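Side-chain contact in endo-beta-1,4-glucanase (Bacillus licheniformis, PDB 2JEN), which hydrolyses beta-1,4-glucan linkages of plant cell-wall polysaccharides, acting as a family 12 xyloglucanase: residues I156-N161 and A211-R216. The protein carries 1 engineered substitution. Sequence-based numbering, arbitrary orientation. Where two conformers were deposited one is given.
Sequences IMIWLN and ANLNIR. With GLC (alpha-D-glucopyranose), chain B; GLC (alpha-D-glucopyranose), chain C.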
ATOM      1  N   ILE A 156       6.209 -33.041  14.608  1.00 11.05           N
ATOM      2  CA  ILE A 156       7.570 -33.306  14.202  1.00 11.19           C
ATOM      3  C   ILE A 156       8.010 -32.174  13.282  1.00 10.48           C
ATOM      4  O   ILE A 156       7.289 -31.852  12.344  1.00 11.45           O
ATOM      5  CB  ILE A 156       7.681 -34.647  13.488  1.00 11.70           C
ATOM      6  CG1 ILE A 156       7.224 -35.776  14.394  1.00 13.11           C
ATOM      7  CG2 ILE A 156       9.090 -34.854  12.944  1.00 13.33           C
ATOM      8  CD1 ILE A 156       7.072 -37.125  13.597  1.00 14.11           C
ATOM      9  N   MET A 157       9.137 -31.560  13.572  1.00 11.05           N
ATOM     10  CA  MET A 157       9.690 -30.521  12.738  1.00 11.08           C
ATOM     11  C   MET A 157      11.007 -30.984  12.133  1.00 11.40           C
ATOM     12  O   MET A 157      11.828 -31.633  12.800  1.00 13.01           O
ATOM     13  CB  MET A 157       9.956 -29.266  13.545  1.00 11.48           C
ATOM     14  CG  MET A 157       8.778 -28.764  14.291  1.00 11.76           C
ATOM     15  SD  MET A 157       9.014 -27.069  14.813  1.00 15.27           S
ATOM     16  CE  MET A 157       8.643 -26.175  13.289  1.00 16.85           C
ATOM     17  N   ILE A 158      11.239 -30.646  10.883  1.00 10.81           N
ATOM     18  CA  ILE A 158      12.466 -30.985  10.175  1.00 11.03           C
ATOM     19  C   ILE A 158      12.982 -29.712   9.563  1.00 10.26           C
ATOM     20  O   ILE A 158      12.440 -29.245   8.542  1.00 10.92           O
ATOM     21  CB  ILE A 158      12.271 -32.116   9.150  1.00 11.83           C
ATOM     22  CG1 ILE A 158      11.596 -33.346   9.767  1.00 12.16           C
ATOM     23  CG2 ILE A 158      13.627 -32.453   8.495  1.00 12.56           C
ATOM     24  CD1 ILE A 158      11.261 -34.443   8.817  1.00 13.64           C
ATOM     25  N   TRP A 159      14.000 -29.135  10.167  1.00 10.69           N
ATOM     26  CA  TRP A 159      14.527 -27.843   9.764  1.00  9.91           C
ATOM     27  C   TRP A 159      15.649 -28.008   8.738  1.00 10.47           C
ATOM     28  O   TRP A 159      16.700 -28.596   9.029  1.00 12.22           O
ATOM     29  CB  TRP A 159      15.082 -27.020  10.931  1.00 11.06           C
ATOM     30  CG  TRP A 159      14.152 -26.696  12.060  1.00 11.09           C
ATOM     31  CD1 TRP A 159      13.059 -27.391  12.503  1.00 11.94           C
ATOM     32  CD2 TRP A 159      14.327 -25.605  12.958  1.00 10.24           C
ATOM     33  NE1 TRP A 159      12.519 -26.759  13.605  1.00 12.45           N
ATOM     34  CE2 TRP A 159      13.293 -25.668  13.906  1.00 11.54           C
ATOM     35  CE3 TRP A 159      15.257 -24.586  13.050  1.00 11.28           C
ATOM     36  CZ2 TRP A 159      13.164 -24.740  14.939  1.00 12.34           C
ATOM     37  CZ3 TRP A 159      15.118 -23.648  14.084  1.00 12.05           C
ATOM     38  CH2 TRP A 159      14.081 -23.760  15.016  1.00 11.63           C
ATOM     39  N   LEU A 160      15.421 -27.489   7.540  1.00 10.58           N
ATOM     40  CA  LEU A 160      16.421 -27.445   6.486  1.00 10.85           C
ATOM     41  C   LEU A 160      17.250 -26.184   6.545  1.00 11.88           C
ATOM     42  O   LEU A 160      18.331 -26.131   5.963  1.00 12.24           O
ATOM     43  CB  LEU A 160      15.754 -27.583   5.133  1.00 10.97           C
ATOM     44  CG  LEU A 160      14.955 -28.847   4.879  1.00 11.09           C
ATOM     45  CD1 LEU A 160      14.416 -28.895   3.442  1.00 12.71           C
ATOM     46  CD2 LEU A 160      15.714 -30.143   5.234  1.00 13.76           C
ATOM     47  N   ASN A 161      16.744 -25.162   7.242  1.00 10.82           N
ATOM     48  CA  ASN A 161      17.473 -23.928   7.444  1.00 11.34           C
ATOM     49  C   ASN A 161      17.238 -23.490   8.868  1.00 11.86           C
ATOM     50  O   ASN A 161      16.099 -23.491   9.333  1.00 11.76           O
ATOM     51  CB  ASN A 161      16.968 -22.836   6.476  1.00 12.01           C
ATOM     52  CG  ASN A 161      17.683 -21.489   6.645  1.00 11.34           C
ATOM     53  OD1 ASN A 161      17.585 -20.867   7.703  1.00 13.51           O
ATOM     54  ND2 ASN A 161      18.393 -21.049   5.605  1.00 12.75           N
ATOM     55  N   ALA A 211      15.924 -31.106  -0.369  1.00 14.08           N
ATOM     56  CA  ALA A 211      15.923 -32.397   0.305  1.00 14.79           C
ATOM     57  C   ALA A 211      14.856 -33.282  -0.259  1.00 14.51           C
ATOM     58  O   ALA A 211      13.823 -32.848  -0.731  1.00 15.42           O
ATOM     59  CB  ALA A 211      15.724 -32.244   1.796  1.00 16.69           C
ATOM     60  N   ASN A 212      15.146 -34.569  -0.236  1.00 14.73           N
ATOM     61  CA  ASN A 212      14.234 -35.615  -0.584  1.00 15.35           C
ATOM     62  C   ASN A 212      14.191 -36.530   0.625  1.00 15.94           C
ATOM     63  O   ASN A 212      15.175 -37.205   0.909  1.00 17.19           O
ATOM     64  CB  ASN A 212      14.796 -36.344  -1.806  0.50 16.85           C
ATOM     65  CG  ASN A 212      13.760 -37.105  -2.530  0.50 20.19           C
ATOM     66  OD1 ASN A 212      13.048 -37.912  -1.950  0.50 23.74           O
ATOM     67  ND2 ASN A 212      13.652 -36.852  -3.824  0.50 26.67           N
ATOM     68  N   LEU A 213      13.087 -36.505   1.356  1.00 15.08           N
ATOM     69  CA  LEU A 213      12.963 -37.206   2.633  1.00 15.02           C
ATOM     70  C   LEU A 213      11.783 -38.144   2.658  1.00 15.37           C
ATOM     71  O   LEU A 213      10.816 -37.978   1.917  1.00 19.27           O
ATOM     72  CB  LEU A 213      12.807 -36.208   3.769  1.00 15.75           C
ATOM     73  CG  LEU A 213      13.890 -35.153   3.912  1.00 16.36           C
ATOM     74  CD1 LEU A 213      13.503 -34.130   4.973  1.00 19.21           C
ATOM     75  CD2 LEU A 213      15.272 -35.732   4.208  1.00 17.83           C
ATOM     76  N   ASN A 214      11.867 -39.173   3.485  1.00 14.55           N
ATOM     77  CA  ASN A 214      10.737 -40.029   3.770  1.00 13.77           C
ATOM     78  C   ASN A 214      10.390 -39.836   5.236  1.00 14.40           C
ATOM     79  O   ASN A 214      11.196 -40.146   6.127  1.00 14.80           O
ATOM     80  CB  ASN A 214      11.094 -41.493   3.520  1.00 14.64           C
ATOM     81  CG  ASN A 214       9.934 -42.421   3.685  1.00 14.97           C
ATOM     82  OD1 ASN A 214       8.859 -42.074   4.161  1.00 15.53           O
ATOM     83  ND2 ASN A 214      10.164 -43.699   3.326  1.00 19.12           N
ATOM     84  N   ILE A 215       9.234 -39.239   5.502  1.00 13.78           N
ATOM     85  CA  ILE A 215       8.843 -38.948   6.896  1.00 14.58           C
ATOM     86  C   ILE A 215       8.836 -40.225   7.746  1.00 14.78           C
ATOM     87  O   ILE A 215       9.105 -40.186   8.953  1.00 14.13           O
ATOM     88  CB  ILE A 215       7.500 -38.198   6.963  1.00 14.99           C
ATOM     89  CG1 ILE A 215       7.546 -36.883   6.188  1.00 18.39           C
ATOM     90  CG2 ILE A 215       7.075 -37.938   8.401  1.00 14.88           C
ATOM     91  CD1 ILE A 215       8.736 -36.060   6.452  1.00 18.98           C
ATOM     92  N   ARG A 216       8.574 -41.360   7.108  1.00 14.51           N
ATOM     93  CA  ARG A 216       8.575 -42.627   7.835  1.00 15.13           C
ATOM     94  C   ARG A 216       9.921 -42.926   8.470  1.00 14.65           C
ATOM     95  O   ARG A 216       9.985 -43.606   9.509  1.00 14.57           O
ATOM     96  CB  ARG A 216       8.160 -43.749   6.891  1.00 15.17           C
ATOM     97  CG  ARG A 216       7.870 -45.079   7.616  1.00 17.28           C
ATOM     98  CD  ARG A 216       7.506 -46.181   6.654  1.00 20.47           C
ATOM     99  NE  ARG A 216       8.706 -46.635   6.010  1.00 24.59           N
ATOM    100  CZ  ARG A 216       8.766 -47.632   5.125  1.00 27.04           C
ATOM    101  NH1 ARG A 216       7.671 -48.238   4.719  1.00 26.68           N
ATOM    102  NH2 ARG A 216       9.929 -47.962   4.608  1.00 29.75           N
TER
HETATM  103  C1  GLC B   1       5.949 -25.913  16.125  0.50 21.68           C
HETATM  104  C2  GLC B   1       4.839 -25.636  17.136  0.50 21.90           C
HETATM  105  C3  GLC B   1       3.525 -25.580  16.402  0.50 20.63           C
HETATM  106  C4  GLC B   1       3.580 -24.432  15.399  0.50 19.70           C
HETATM  107  C5  GLC B   1       4.746 -24.767  14.459  0.50 19.02           C
HETATM  108  C6  GLC B   1       4.875 -23.832  13.250  0.50 17.83           C
HETATM  109  O1  GLC B   1       7.209 -26.049  16.719  0.50 25.97           O
HETATM  110  O2  GLC B   1       4.660 -26.619  18.131  0.50 21.91           O
HETATM  111  O3  GLC B   1       2.531 -25.503  17.425  0.50 21.86           O
HETATM  112  O4  GLC B   1       2.396 -24.382  14.634  0.50 17.91           O
HETATM  113  O5  GLC B   1       5.946 -24.815  15.217  0.50 21.15           O
HETATM  114  O6  GLC B   1       4.964 -22.479  13.640  0.50 14.49           O
HETATM  115  C1  GLC C   2      10.426 -22.118  19.433  1.00 16.65           C
HETATM  116  C2  GLC C   2      10.728 -22.991  18.238  1.00 14.05           C
HETATM  117  C3  GLC C   2       9.549 -23.079  17.299  1.00 15.37           C
HETATM  118  C4  GLC C   2       8.242 -23.386  18.033  1.00 16.78           C
HETATM  119  C5  GLC C   2       8.125 -22.464  19.258  1.00 17.30           C
HETATM  120  C6  GLC C   2       6.900 -22.832  20.090  1.00 20.87           C
HETATM  121  O2  GLC C   2      11.816 -22.437  17.529  1.00 15.17           O
HETATM  122  O3  GLC C   2       9.798 -24.097  16.365  1.00 15.22           O
HETATM  123  O4  GLC C   2       7.139 -23.250  17.137  1.00 17.82           O
HETATM  124  O5  GLC C   2       9.260 -22.624  20.079  1.00 17.36           O
HETATM  125  O6  GLC C   2       6.630 -21.774  21.011  1.00 22.66           O
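Ile158 meets Leu213 and Ile215 in the core between the two sheets of the family 12 beta-jelly-roll sandwich: strand 154-163 belongs to the sheet that reaches the sugars, strand 210-214 edges the other, and helix 215-225 follows directly. The two segments meet through apolar side chains. Ile158 uses both of its branches. With CG1 anti to the carbonyl carbon (chi1 -52°), CD1 is carried to Ile215 CD1, 3.8 Å away, the two chains crossing at a slant. CG2 takes the other direction and meets Leu213 CD1 tip to tip at 3.9 Å. Further along, Leu160 straddles a single methyl, its CD1 and CD2 each 4.0 Å from Ala211 CB. Trp182 of strand 180-192 packs against Ile158, Leu160 and Leu213. A classic beta bulge interrupts strand 154-163 at Leu160 and Asn161, which are set opposite the single residue Ala134 of strand 131-141.

Met157 and Trp159 serve the opposite face of the strand, where glucose units of the bound glycans lie. Met157 SD lies 3.4 Å from O3 of the chain C glucose; the bend at chi3 (80°) then turns CE to within 3.6 Å of O5 of the chain B glucose. An alanine in place of Met157 would remove SD and CE and would probably leave both sugars without this thioether contact, opening a gap beside the ring oxygen of the chain B unit. Trp159 offers its edge: O2 of the chain C glucose lies near the ring plane, 3.6 Å from CH2. Glu243 hydrogen-bonds both sugars.

Within 211-216 a polar side chain caps the helix that follows the strand. Asn214 is the N-cap, its amide also bonded to Asn117 and Ile118. Its OD1 accepts from Arg216 N at 3.0 Å, with the donor standing 53° out of the carbonyl plane.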